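Afamin (Homo sapiens, PDB 6FAK) carries hydrophobic molecules in body fluids, binding vitamin E and keeping lipidated Wnt proteins soluble and active. Local coordinates at residues A[218-222]-A[237-242]; A[202-206]-A[245-249]; A[229-235]-A[331-335]. One frame throughout, in Å; residues are numbered along the deposited sequence.

All three contacts lie in the second albumin domain and share helix 231-250, which meets a different partner near its start, middle and end. Along the chain, 202-206 near the end of helix 177-209 comes first and reaches 245-249, closing the loop of interaction 2. Interaction 1 is nested inside that loop, folding 218-222 of helix 216-225 back onto 237-242. Interaction 3 starts at 229-235 and runs out to 331-335 on helix 326-339, so it crosses both others. Interactions 1 and 2 touch where Tyr218 meets Tyr245 and Val202; interactions 1 and 3 touch through Leu222 on Leu234 and Ile219 on Ala331. Interactions 2 and 3 stay apart, their nearest atoms about 12 Å from each other.

Interaction 1: A[218-222]-A[237-242]; sequences YIAIL and LVEDVS
The helical segments 218-222 and 237-242 pass at 10.2 Å between axes with 118° between their directions, and Tyr218 and Val238 are the CA pair nearest each other. This is helix-on-helix packing in the all-helical second albumin domain, within the region that forms its pocket for hydrophobic ligands. Tyr218 leans its ring over helix 231-250: Val241 CG1 lies over one face, a CH-pi contact 4.2 Å from the ring centroid and displaced toward the rim, while Val238 CG1 comes to the ring edge near its plane.

One turn on, Leu222 sends CD1 into a patch formed by three residues. It meets Val238 CG2 at 3.8 Å, the CG atom of Leu237, and Val241 CG2, the last approaching tip to tip. Val238 CG2, anti to its own carbonyl carbon, serves two neighbours at once, since Ile219 CG1 packs on it at 3.9 Å. Val241 also touches Val263 of helix 253-268.

The polar end is joined through solvent. One water lies 3.0 Å from Tyr218 OH, and it donates a hydrogen bond to the backbone oxygen Ser242 O at 2.8 Å.

Interaction 2: A[202-206]-A[245-249]; sequences VCGAL and YDGCC
Cys203 and Cys249 join the two helical segments covalently, and this bond is half of the double-disulfide arrangement that marks the albumin family: the next cysteine back, Cys248, is bonded to Cys256, so adjacent cysteines on helix 231-250 hold two different helices. The segments run at 102° to each other with axes 10.2 Å apart, and the two bonded residues form the closest CA pair.

Cys203 runs outward from its CB, which the disulfide sets 3.0 Å from Cys249 SG. The CA-CB bonds of both cysteines point toward the other segment, leaving Cys203 CB and Cys249 CB 3.7 Å apart. At the tip, Cys203 SG bonds to Cys249 SG at 2.0 Å with a chi3 of -78°, a left-handed bridge. Each sulfur stands anti to its own carbonyl carbon and beside its backbone N. Phe153 and Val464 also touch the Cys203 side chain.

Packing continues on either side of the bridge along helix 177-209. Toward the start of the segment, Val202 crosses Tyr245 at about a right angle; its CG1 sits close to two ring carbons, 3.3 Å from Tyr245 CD1 and about as near to CE1, while the sulfur of Cys249 lies at the edge of that ring, in its plane. The Tyr245 ring also meets those of Tyr218 and Phe153. Toward the end of the segment, Leu206 carries its CD2 to the bridge, 4.1 Å from Cys249 SG. The same methyl also reaches the carboxylate of Asp246, which leaves its backbone pointing away and then turns back, so that Leu206 CD2 rests 3.6 Å from Asp246 OD1.

Interaction 3: A[229-235]-A[331-335]; sequences IEFKELI and AKFTF
Phe231 and Phe335 bring their rings together obliquely, with planes at 48° and centroids 5.5 Å apart. The closest carbons are Phe231 CD1 and Phe335 CD2, at 3.7 Å, and Phe231 CA lies over one face of the Phe335 ring, toward its rim. Each CG lies anti to its backbone N (chi1 -177° on Phe231, 164° on Phe335), directing the rings toward each other's helix.

Lys332 supplies a second kind of contact with Phe231. Its aliphatic chain lies over the ring, CG almost squarely above the centre in a CH-pi contact 4.2 Å from the centroid, and Ile235 CG1 covers the opposite face. The ammonium adds at most a weak cation-pi attraction, its stronger partner being Glu336 in a salt bridge.

The remaining apolar contacts fill in around the aromatic pair. Ile229 CG2 packs 3.9 Å from Phe335 CE1, and Leu234 CG comes to 4.1 Å from Phe335 CD1, the two side chains running past one another. Ala331 CB meets both Phe231 CZ and Ile235 CD1.

Among the polar groups, Ile229 O approaches the edge of the Phe335 ring near its plane, 3.4 Å from CZ. Glu230 caps the start of helix 231-250: its OE1 accepts from Lys232 N at 3.0 Å, from above the carboxylate plane. The arrangement is crossed helix-helix packing, built round a phenylalanine pair, in the all-helical second albumin domain.

Interaction 1: A[218-222]-A[237-242]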
ATOM      1  N   TYR A 218      -3.583   7.795 -12.751  1.00 26.81           N
ATOM      2  CA  TYR A 218      -3.576   9.176 -12.302  1.00 27.94           C
ATOM      3  C   TYR A 218      -4.643   9.974 -13.043  1.00 27.03           C
ATOM      4  O   TYR A 218      -5.254  10.907 -12.491  1.00 26.83           O
ATOM      5  CB  TYR A 218      -2.172   9.854 -12.436  1.00 30.75           C
ATOM      6  CG  TYR A 218      -0.924   8.983 -12.229  1.00 33.97           C
ATOM      7  CD1 TYR A 218      -0.775   8.188 -11.081  1.00 34.28           C
ATOM      8  CD2 TYR A 218       0.142   9.017 -13.142  1.00 34.14           C
ATOM      9  CE1 TYR A 218       0.371   7.389 -10.904  1.00 34.64           C
ATOM     10  CE2 TYR A 218       1.301   8.268 -12.949  1.00 34.58           C
ATOM     11  CZ  TYR A 218       1.414   7.432 -11.837  1.00 35.55           C
ATOM     12  OH  TYR A 218       2.547   6.638 -11.687  1.00 37.21           O
ATOM     13  N   ILE A 219      -4.870   9.652 -14.312  1.00 25.83           N
ATOM     14  CA  ILE A 219      -5.949  10.328 -15.048  1.00 25.74           C
ATOM     15  C   ILE A 219      -7.251  10.017 -14.356  1.00 25.65           C
ATOM     16  O   ILE A 219      -8.081  10.924 -14.112  1.00 25.76           O
ATOM     17  CB  ILE A 219      -6.032   9.920 -16.542  1.00 25.73           C
ATOM     18  CG1 ILE A 219      -4.793  10.377 -17.330  1.00 25.71           C
ATOM     19  CG2 ILE A 219      -7.308  10.516 -17.175  1.00 25.99           C
ATOM     20  CD1 ILE A 219      -4.574   9.621 -18.639  1.00 25.52           C
ATOM     21  N   ALA A 220      -7.455   8.739 -14.027  1.00 25.23           N
ATOM     22  CA  ALA A 220      -8.736   8.357 -13.422  1.00 25.46           C
ATOM     23  C   ALA A 220      -8.940   9.022 -12.063  1.00 25.99           C
ATOM     24  O   ALA A 220      -9.981   9.560 -11.847  1.00 26.42           O
ATOM     25  CB  ALA A 220      -8.899   6.848 -13.316  1.00 25.03           C
ATOM     26  N   ILE A 221      -7.924   9.011 -11.178  1.00 26.60           N
ATOM     27  CA  ILE A 221      -8.037   9.576  -9.826  1.00 27.25           C
ATOM     28  C   ILE A 221      -8.200  11.097  -9.861  1.00 28.34           C
ATOM     29  O   ILE A 221      -9.058  11.666  -9.150  1.00 27.48           O
ATOM     30  CB  ILE A 221      -6.795   9.261  -8.952  1.00 27.96           C
ATOM     31  CG1 ILE A 221      -6.744   7.772  -8.592  1.00 28.18           C
ATOM     32  CG2 ILE A 221      -6.799  10.077  -7.638  1.00 28.82           C
ATOM     33  CD1 ILE A 221      -5.382   7.328  -8.061  1.00 29.21           C
ATOM     34  N   LEU A 222      -7.333  11.770 -10.626  1.00 29.17           N
ATOM     35  CA  LEU A 222      -7.417  13.249 -10.720  1.00 29.83           C
ATOM     36  C   LEU A 222      -8.734  13.772 -11.358  1.00 29.28           C
ATOM     37  O   LEU A 222      -9.274  14.847 -10.986  1.00 28.48           O
ATOM     38  CB  LEU A 222      -6.175  13.773 -11.407  1.00 31.04           C
ATOM     39  CG  LEU A 222      -4.820  13.496 -10.720  1.00 32.84           C
ATOM     40  CD1 LEU A 222      -3.650  13.875 -11.586  1.00 34.62           C
ATOM     41  CD2 LEU A 222      -4.757  14.291  -9.411  1.00 34.90           C
ATOM     42  N   LEU A 237      -0.971  18.139 -15.358  1.00 30.00           N
ATOM     43  CA  LEU A 237      -0.869  17.725 -13.963  1.00 30.57           C
ATOM     44  C   LEU A 237      -0.441  16.256 -13.869  1.00 29.55           C
ATOM     45  O   LEU A 237       0.388  15.905 -13.035  1.00 28.81           O
ATOM     46  CB  LEU A 237      -2.191  17.958 -13.245  1.00 31.01           C
ATOM     47  CG  LEU A 237      -2.321  17.676 -11.763  1.00 32.73           C
ATOM     48  CD1 LEU A 237      -1.273  18.465 -10.972  1.00 34.23           C
ATOM     49  CD2 LEU A 237      -3.728  17.976 -11.286  1.00 33.02           C
ATOM     50  N   VAL A 238      -1.017  15.421 -14.724  1.00 28.96           N
ATOM     51  CA  VAL A 238      -0.674  14.022 -14.803  1.00 29.13           C
ATOM     52  C   VAL A 238       0.814  13.823 -15.093  1.00 29.56           C
ATOM     53  O   VAL A 238       1.420  12.914 -14.500  1.00 28.63           O
ATOM     54  CB  VAL A 238      -1.527  13.261 -15.812  1.00 29.26           C
ATOM     55  CG1 VAL A 238      -0.921  11.893 -16.179  1.00 29.50           C
ATOM     56  CG2 VAL A 238      -2.935  13.109 -15.276  1.00 29.62           C
ATOM     57  N   GLU A 239       1.394  14.643 -15.973  1.00 30.29           N
ATOM     58  CA  GLU A 239       2.848  14.621 -16.214  1.00 31.95           C
ATOM     59  C   GLU A 239       3.681  14.890 -14.958  1.00 31.23           C
ATOM     60  O   GLU A 239       4.653  14.154 -14.701  1.00 30.01           O
ATOM     61  CB  GLU A 239       3.259  15.603 -17.333  1.00 35.95           C
ATOM     62  CG  GLU A 239       2.790  15.163 -18.700  1.00 39.85           C
ATOM     63  CD  GLU A 239       3.846  14.376 -19.445  1.00 44.01           C
ATOM     64  OE1 GLU A 239       4.632  13.624 -18.812  1.00 44.50           O
ATOM     65  OE2 GLU A 239       3.918  14.526 -20.682  1.00 49.70           O
ATOM     66  N   ASP A 240       3.273  15.884 -14.168  1.00 30.56           N
ATOM     67  CA  ASP A 240       3.912  16.174 -12.898  1.00 30.78           C
ATOM     68  C   ASP A 240       3.755  15.021 -11.885  1.00 29.12           C
ATOM     69  O   ASP A 240       4.744  14.636 -11.215  1.00 28.56           O
ATOM     70  CB  ASP A 240       3.403  17.480 -12.286  1.00 32.92           C
ATOM     71  CG  ASP A 240       3.869  18.751 -13.038  1.00 37.41           C
ATOM     72  OD1 ASP A 240       4.752  18.711 -13.921  1.00 38.67           O
ATOM     73  OD2 ASP A 240       3.315  19.834 -12.733  1.00 40.15           O
ATOM     74  N   VAL A 241       2.547  14.459 -11.791  1.00 27.45           N
ATOM     75  CA  VAL A 241       2.312  13.343 -10.915  1.00 27.04           C
ATOM     76  C   VAL A 241       3.140  12.110 -11.304  1.00 27.18           C
ATOM     77  O   VAL A 241       3.714  11.466 -10.404  1.00 26.78           O
ATOM     78  CB  VAL A 241       0.816  12.995 -10.816  1.00 26.68           C
ATOM     79  CG1 VAL A 241       0.612  11.794  -9.946  1.00 26.70           C
ATOM     80  CG2 VAL A 241       0.043  14.137 -10.204  1.00 26.93           C
ATOM     81  N   SER A 242       3.191  11.779 -12.597  0.66 26.68           N
ATOM     82  CA  SER A 242       3.949  10.629 -13.053  0.66 26.91           C
ATOM     83  C   SER A 242       5.459  10.759 -12.720  0.66 27.49           C
ATOM     84  O   SER A 242       6.061   9.816 -12.204  0.66 26.76           O
ATOM     85  CB  SER A 242       3.705  10.357 -14.535  0.66 27.04           C
ATOM     86  OG  SER A 242       4.528   9.326 -15.003  0.66 26.86           O
TER
HETATM   87  O   HOH W   1       5.081   7.344 -13.134  1.00 36.41           O

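Interaction 2: A[202-206]-A[245-249]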
ATOM      1  N   VAL A 202       0.899   1.415  -6.386  1.00 24.56           N
ATOM      2  CA  VAL A 202       1.265   2.174  -7.563  1.00 24.71           C
ATOM      3  C   VAL A 202       2.719   1.857  -8.007  1.00 24.57           C
ATOM      4  O   VAL A 202       2.991   1.656  -9.215  1.00 24.57           O
ATOM      5  CB  VAL A 202       1.087   3.668  -7.323  1.00 24.94           C
ATOM      6  CG1 VAL A 202       1.593   4.487  -8.513  1.00 25.40           C
ATOM      7  CG2 VAL A 202      -0.377   3.978  -7.101  1.00 25.24           C
ATOM      8  N   CYS A 203       3.655   1.812  -7.070  1.00 24.30           N
ATOM      9  CA  CYS A 203       5.052   1.503  -7.429  1.00 24.76           C
ATOM     10  C   CYS A 203       5.217   0.103  -8.038  1.00 25.14           C
ATOM     11  O   CYS A 203       5.951  -0.051  -8.996  1.00 25.22           O
ATOM     12  CB  CYS A 203       6.029   1.690  -6.264  1.00 24.76           C
ATOM     13  SG  CYS A 203       6.026   3.398  -5.649  1.00 25.11           S
ATOM     14  N   GLY A 204       4.531  -0.880  -7.457  1.00 25.22           N
ATOM     15  CA  GLY A 204       4.529  -2.246  -7.973  1.00 25.75           C
ATOM     16  C   GLY A 204       4.024  -2.276  -9.386  1.00 25.70           C
ATOM     17  O   GLY A 204       4.595  -2.920 -10.238  1.00 26.88           O
ATOM     18  N   ALA A 205       2.956  -1.562  -9.643  1.00 25.83           N
ATOM     19  CA  ALA A 205       2.371  -1.490 -10.993  1.00 26.14           C
ATOM     20  C   ALA A 205       3.277  -0.820 -12.005  1.00 26.73           C
ATOM     21  O   ALA A 205       3.395  -1.259 -13.181  1.00 26.22           O
ATOM     22  CB  ALA A 205       1.050  -0.797 -10.934  1.00 26.30           C
ATOM     23  N   LEU A 206       3.961   0.218 -11.549  1.00 27.11           N
ATOM     24  CA  LEU A 206       4.907   0.904 -12.376  1.00 29.21           C
ATOM     25  C   LEU A 206       6.028  -0.026 -12.842  1.00 29.36           C
ATOM     26  O   LEU A 206       6.350  -0.025 -13.984  1.00 28.16           O
ATOM     27  CB  LEU A 206       5.477   2.105 -11.625  1.00 31.85           C
ATOM     28  CG  LEU A 206       6.237   3.182 -12.343  1.00 38.78           C
ATOM     29  CD1 LEU A 206       5.412   3.758 -13.493  1.00 37.47           C
ATOM     30  CD2 LEU A 206       6.589   4.274 -11.337  1.00 45.28           C
ATOM     31  N   TYR A 245       5.807  10.136  -8.948  1.00 30.00           N
ATOM     32  CA  TYR A 245       5.917   8.687  -8.688  1.00 30.12           C
ATOM     33  C   TYR A 245       7.241   8.064  -9.164  1.00 29.43           C
ATOM     34  O   TYR A 245       7.761   7.236  -8.472  1.00 28.43           O
ATOM     35  CB  TYR A 245       4.741   7.879  -9.251  1.00 30.55           C
ATOM     36  CG  TYR A 245       3.599   7.954  -8.346  1.00 31.48           C
ATOM     37  CD1 TYR A 245       3.437   7.017  -7.339  1.00 31.43           C
ATOM     38  CD2 TYR A 245       2.678   8.953  -8.459  1.00 32.86           C
ATOM     39  CE1 TYR A 245       2.374   7.093  -6.482  1.00 32.71           C
ATOM     40  CE2 TYR A 245       1.616   9.029  -7.605  1.00 33.80           C
ATOM     41  CZ  TYR A 245       1.477   8.084  -6.612  1.00 34.05           C
ATOM     42  OH  TYR A 245       0.455   8.187  -5.720  1.00 38.10           O
ATOM     43  N   ASP A 246       7.784   8.477 -10.308  1.00 29.63           N
ATOM     44  CA  ASP A 246       9.051   7.928 -10.763  1.00 31.35           C
ATOM     45  C   ASP A 246      10.150   8.063  -9.658  1.00 30.40           C
ATOM     46  O   ASP A 246      10.866   7.085  -9.370  1.00 30.84           O
ATOM     47  CB  ASP A 246       9.547   8.536 -12.099  1.00 33.51           C
ATOM     48  CG  ASP A 246       8.723   8.060 -13.332  1.00 40.30           C
ATOM     49  OD1 ASP A 246       7.932   7.072 -13.254  1.00 41.24           O
ATOM     50  OD2 ASP A 246       8.845   8.741 -14.381  1.00 42.41           O
ATOM     51  N   GLY A 247      10.282   9.247  -9.069  1.00 29.20           N
ATOM     52  CA  GLY A 247      11.339   9.501  -8.071  1.00 28.84           C
ATOM     53  C   GLY A 247      10.988   8.862  -6.733  1.00 27.99           C
ATOM     54  O   GLY A 247      11.849   8.317  -6.042  1.00 27.77           O
ATOM     55  N   CYS A 248       9.723   8.986  -6.340  1.00 26.86           N
ATOM     56  CA  CYS A 248       9.295   8.507  -5.056  1.00 26.34           C
ATOM     57  C   CYS A 248       9.402   6.969  -5.041  1.00 25.34           C
ATOM     58  O   CYS A 248       9.856   6.408  -4.036  1.00 24.75           O
ATOM     59  CB  CYS A 248       7.887   8.992  -4.732  1.00 26.58           C
ATOM     60  SG  CYS A 248       7.693  10.771  -4.417  1.00 27.57           S
ATOM     61  N   CYS A 249       9.011   6.309  -6.141  1.00 24.86           N
ATOM     62  CA  CYS A 249       9.097   4.839  -6.239  1.00 24.77           C
ATOM     63  C   CYS A 249      10.544   4.333  -6.213  1.00 24.94           C
ATOM     64  O   CYS A 249      10.822   3.258  -5.648  1.00 24.46           O
ATOM     65  CB  CYS A 249       8.316   4.308  -7.425  1.00 24.94           C
ATOM     66  SG  CYS A 249       6.507   4.506  -7.265  1.00 25.09           S
TER

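Interaction 3: A[229-235]-A[331-335]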
ATOM      1  N   ILE A 229     -11.844  20.303 -13.895  1.00 37.87           N
ATOM      2  CA  ILE A 229     -10.586  20.615 -14.585  1.00 37.41           C
ATOM      3  C   ILE A 229     -10.697  20.467 -16.100  1.00 37.00           C
ATOM      4  O   ILE A 229     -11.414  19.586 -16.567  1.00 40.88           O
ATOM      5  CB  ILE A 229      -9.454  19.692 -14.038  1.00 38.09           C
ATOM      6  CG1 ILE A 229      -8.063  20.194 -14.416  1.00 36.83           C
ATOM      7  CG2 ILE A 229      -9.642  18.235 -14.507  1.00 38.03           C
ATOM      8  CD1 ILE A 229      -6.983  19.334 -13.764  1.00 37.50           C
ATOM      9  N   GLU A 230      -9.991  21.298 -16.876  1.00 35.49           N
ATOM     10  CA  GLU A 230      -9.880  21.123 -18.365  1.00 35.64           C
ATOM     11  C   GLU A 230      -8.904  20.040 -18.733  1.00 33.02           C
ATOM     12  O   GLU A 230      -7.869  19.879 -18.063  1.00 32.24           O
ATOM     13  CB  GLU A 230      -9.494  22.425 -19.106  1.00 42.01           C
ATOM     14  CG  GLU A 230      -8.149  22.471 -19.887  1.00 45.17           C
ATOM     15  CD  GLU A 230      -8.231  22.594 -21.435  1.00 48.31           C
ATOM     16  OE1 GLU A 230      -8.536  21.572 -22.158  1.00 40.17           O
ATOM     17  OE2 GLU A 230      -7.883  23.713 -21.953  1.00 55.30           O
ATOM     18  N   PHE A 231      -9.177  19.355 -19.848  1.00 31.03           N
ATOM     19  CA  PHE A 231      -8.364  18.217 -20.273  1.00 29.53           C
ATOM     20  C   PHE A 231      -6.864  18.560 -20.368  1.00 29.01           C
ATOM     21  O   PHE A 231      -6.027  17.854 -19.829  1.00 27.66           O
ATOM     22  CB  PHE A 231      -8.917  17.611 -21.561  1.00 28.72           C
ATOM     23  CG  PHE A 231      -8.175  16.386 -22.025  1.00 28.06           C
ATOM     24  CD1 PHE A 231      -8.184  15.234 -21.265  1.00 27.57           C
ATOM     25  CD2 PHE A 231      -7.482  16.380 -23.220  1.00 27.93           C
ATOM     26  CE1 PHE A 231      -7.499  14.108 -21.675  1.00 27.23           C
ATOM     27  CE2 PHE A 231      -6.808  15.252 -23.641  1.00 27.53           C
ATOM     28  CZ  PHE A 231      -6.816  14.114 -22.861  1.00 27.37           C
ATOM     29  N   LYS A 232      -6.529  19.645 -21.047  1.00 29.43           N
ATOM     30  CA  LYS A 232      -5.142  20.023 -21.209  1.00 29.89           C
ATOM     31  C   LYS A 232      -4.429  20.246 -19.874  1.00 30.31           C
ATOM     32  O   LYS A 232      -3.280  19.829 -19.707  1.00 29.73           O
ATOM     33  CB  LYS A 232      -5.004  21.247 -22.131  1.00 30.69           C
ATOM     34  CG  LYS A 232      -5.199  20.878 -23.562  1.00 31.18           C
ATOM     35  CD  LYS A 232      -5.090  22.087 -24.506  1.00 32.78           C
ATOM     36  CE  LYS A 232      -3.740  22.829 -24.555  1.00 33.54           C
ATOM     37  NZ  LYS A 232      -2.623  22.103 -25.207  1.00 33.33           N
ATOM     38  N   GLU A 233      -5.092  20.922 -18.928  1.00 30.89           N
ATOM     39  CA  GLU A 233      -4.541  21.162 -17.599  1.00 32.26           C
ATOM     40  C   GLU A 233      -4.378  19.823 -16.814  1.00 30.16           C
ATOM     41  O   GLU A 233      -3.375  19.643 -16.168  1.00 29.33           O
ATOM     42  CB  GLU A 233      -5.421  22.113 -16.800  1.00 35.49           C
ATOM     43  CG  GLU A 233      -4.786  22.632 -15.535  1.00 44.46           C
ATOM     44  CD  GLU A 233      -3.514  23.438 -15.811  1.00 55.12           C
ATOM     45  OE1 GLU A 233      -3.595  24.487 -16.498  1.00 58.18           O
ATOM     46  OE2 GLU A 233      -2.430  23.018 -15.347  1.00 61.87           O
ATOM     47  N   LEU A 234      -5.366  18.941 -16.901  1.00 29.25           N
ATOM     48  CA  LEU A 234      -5.279  17.578 -16.345  1.00 29.53           C
ATOM     49  C   LEU A 234      -4.068  16.795 -16.893  1.00 28.54           C
ATOM     50  O   LEU A 234      -3.280  16.186 -16.128  1.00 27.21           O
ATOM     51  CB  LEU A 234      -6.593  16.851 -16.620  1.00 31.18           C
ATOM     52  CG  LEU A 234      -6.922  15.433 -16.129  1.00 32.69           C
ATOM     53  CD1 LEU A 234      -6.330  14.385 -16.984  1.00 34.17           C
ATOM     54  CD2 LEU A 234      -6.473  15.250 -14.710  1.00 34.10           C
ATOM     55  N   ILE A 235      -3.885  16.815 -18.207  1.00 28.45           N
ATOM     56  CA  ILE A 235      -2.732  16.124 -18.799  1.00 29.22           C
ATOM     57  C   ILE A 235      -1.437  16.715 -18.282  1.00 30.27           C
ATOM     58  O   ILE A 235      -0.543  15.984 -17.900  1.00 30.30           O
ATOM     59  CB  ILE A 235      -2.760  16.062 -20.345  1.00 29.53           C
ATOM     60  CG1 ILE A 235      -3.919  15.188 -20.802  1.00 29.24           C
ATOM     61  CG2 ILE A 235      -1.436  15.582 -20.923  1.00 29.65           C
ATOM     62  CD1 ILE A 235      -3.962  13.782 -20.271  1.00 29.81           C
ATOM     63  N   ALA A 331      -6.886   8.487 -23.147  1.00 24.40           N
ATOM     64  CA  ALA A 331      -6.771   9.432 -22.017  1.00 24.84           C
ATOM     65  C   ALA A 331      -7.993  10.343 -21.880  1.00 25.36           C
ATOM     66  O   ALA A 331      -8.504  10.545 -20.774  1.00 24.93           O
ATOM     67  CB  ALA A 331      -5.490  10.277 -22.128  1.00 24.95           C
ATOM     68  N   LYS A 332      -8.460  10.894 -23.014  1.00 26.24           N
ATOM     69  CA  LYS A 332      -9.654  11.707 -23.014  1.00 27.29           C
ATOM     70  C   LYS A 332     -10.913  10.910 -22.609  1.00 26.22           C
ATOM     71  O   LYS A 332     -11.767  11.411 -21.867  1.00 26.06           O
ATOM     72  CB  LYS A 332      -9.891  12.373 -24.365  1.00 30.08           C
ATOM     73  CG  LYS A 332     -10.843  13.553 -24.229  1.00 34.45           C
ATOM     74  CD  LYS A 332     -10.890  14.421 -25.458  1.00 43.11           C
ATOM     75  CE  LYS A 332     -11.486  15.815 -25.135  1.00 50.63           C
ATOM     76  NZ  LYS A 332     -12.553  15.849 -24.090  1.00 50.29           N
ATOM     77  N   PHE A 333     -11.047   9.694 -23.113  1.00 25.28           N
ATOM     78  CA  PHE A 333     -12.132   8.808 -22.665  1.00 24.97           C
ATOM     79  C   PHE A 333     -12.069   8.578 -21.140  1.00 24.93           C
ATOM     80  O   PHE A 333     -13.066   8.727 -20.444  1.00 24.90           O
ATOM     81  CB  PHE A 333     -12.110   7.455 -23.389  1.00 24.75           C
ATOM     82  CG  PHE A 333     -13.123   6.498 -22.830  1.00 24.75           C
ATOM     83  CD1 PHE A 333     -14.469   6.643 -23.131  1.00 24.77           C
ATOM     84  CD2 PHE A 333     -12.723   5.491 -21.922  1.00 24.46           C
ATOM     85  CE1 PHE A 333     -15.404   5.777 -22.575  1.00 24.87           C
ATOM     86  CE2 PHE A 333     -13.643   4.619 -21.385  1.00 24.54           C
ATOM     87  CZ  PHE A 333     -14.985   4.752 -21.695  1.00 24.79           C
ATOM     88  N   THR A 334     -10.875   8.313 -20.637  1.00 24.69           N
ATOM     89  CA  THR A 334     -10.693   8.017 -19.239  1.00 24.82           C
ATOM     90  C   THR A 334     -11.101   9.273 -18.390  1.00 25.20           C
ATOM     91  O   THR A 334     -11.856   9.172 -17.433  1.00 24.84           O
ATOM     92  CB  THR A 334      -9.250   7.565 -18.941  1.00 24.47           C
ATOM     93  OG1 THR A 334      -8.856   6.444 -19.771  1.00 24.28           O
ATOM     94  CG2 THR A 334      -9.126   7.239 -17.454  1.00 24.57           C
ATOM     95  N   PHE A 335     -10.623  10.444 -18.829  1.00 25.88           N
ATOM     96  CA  PHE A 335     -10.992  11.751 -18.251  1.00 26.73           C
ATOM     97  C   PHE A 335     -12.513  11.944 -18.197  1.00 27.49           C
ATOM     98  O   PHE A 335     -13.097  12.189 -17.123  1.00 27.15           O
ATOM     99  CB  PHE A 335     -10.304  12.860 -19.032  1.00 27.20           C
ATOM    100  CG  PHE A 335     -10.860  14.219 -18.806  1.00 27.90           C
ATOM    101  CD1 PHE A 335     -10.686  14.862 -17.581  1.00 28.42           C
ATOM    102  CD2 PHE A 335     -11.539  14.885 -19.828  1.00 28.17           C
ATOM    103  CE1 PHE A 335     -11.186  16.163 -17.401  1.00 29.39           C
ATOM    104  CE2 PHE A 335     -12.037  16.166 -19.646  1.00 29.03           C
ATOM    105  CZ  PHE A 335     -11.869  16.810 -18.430  1.00 29.29           C
TER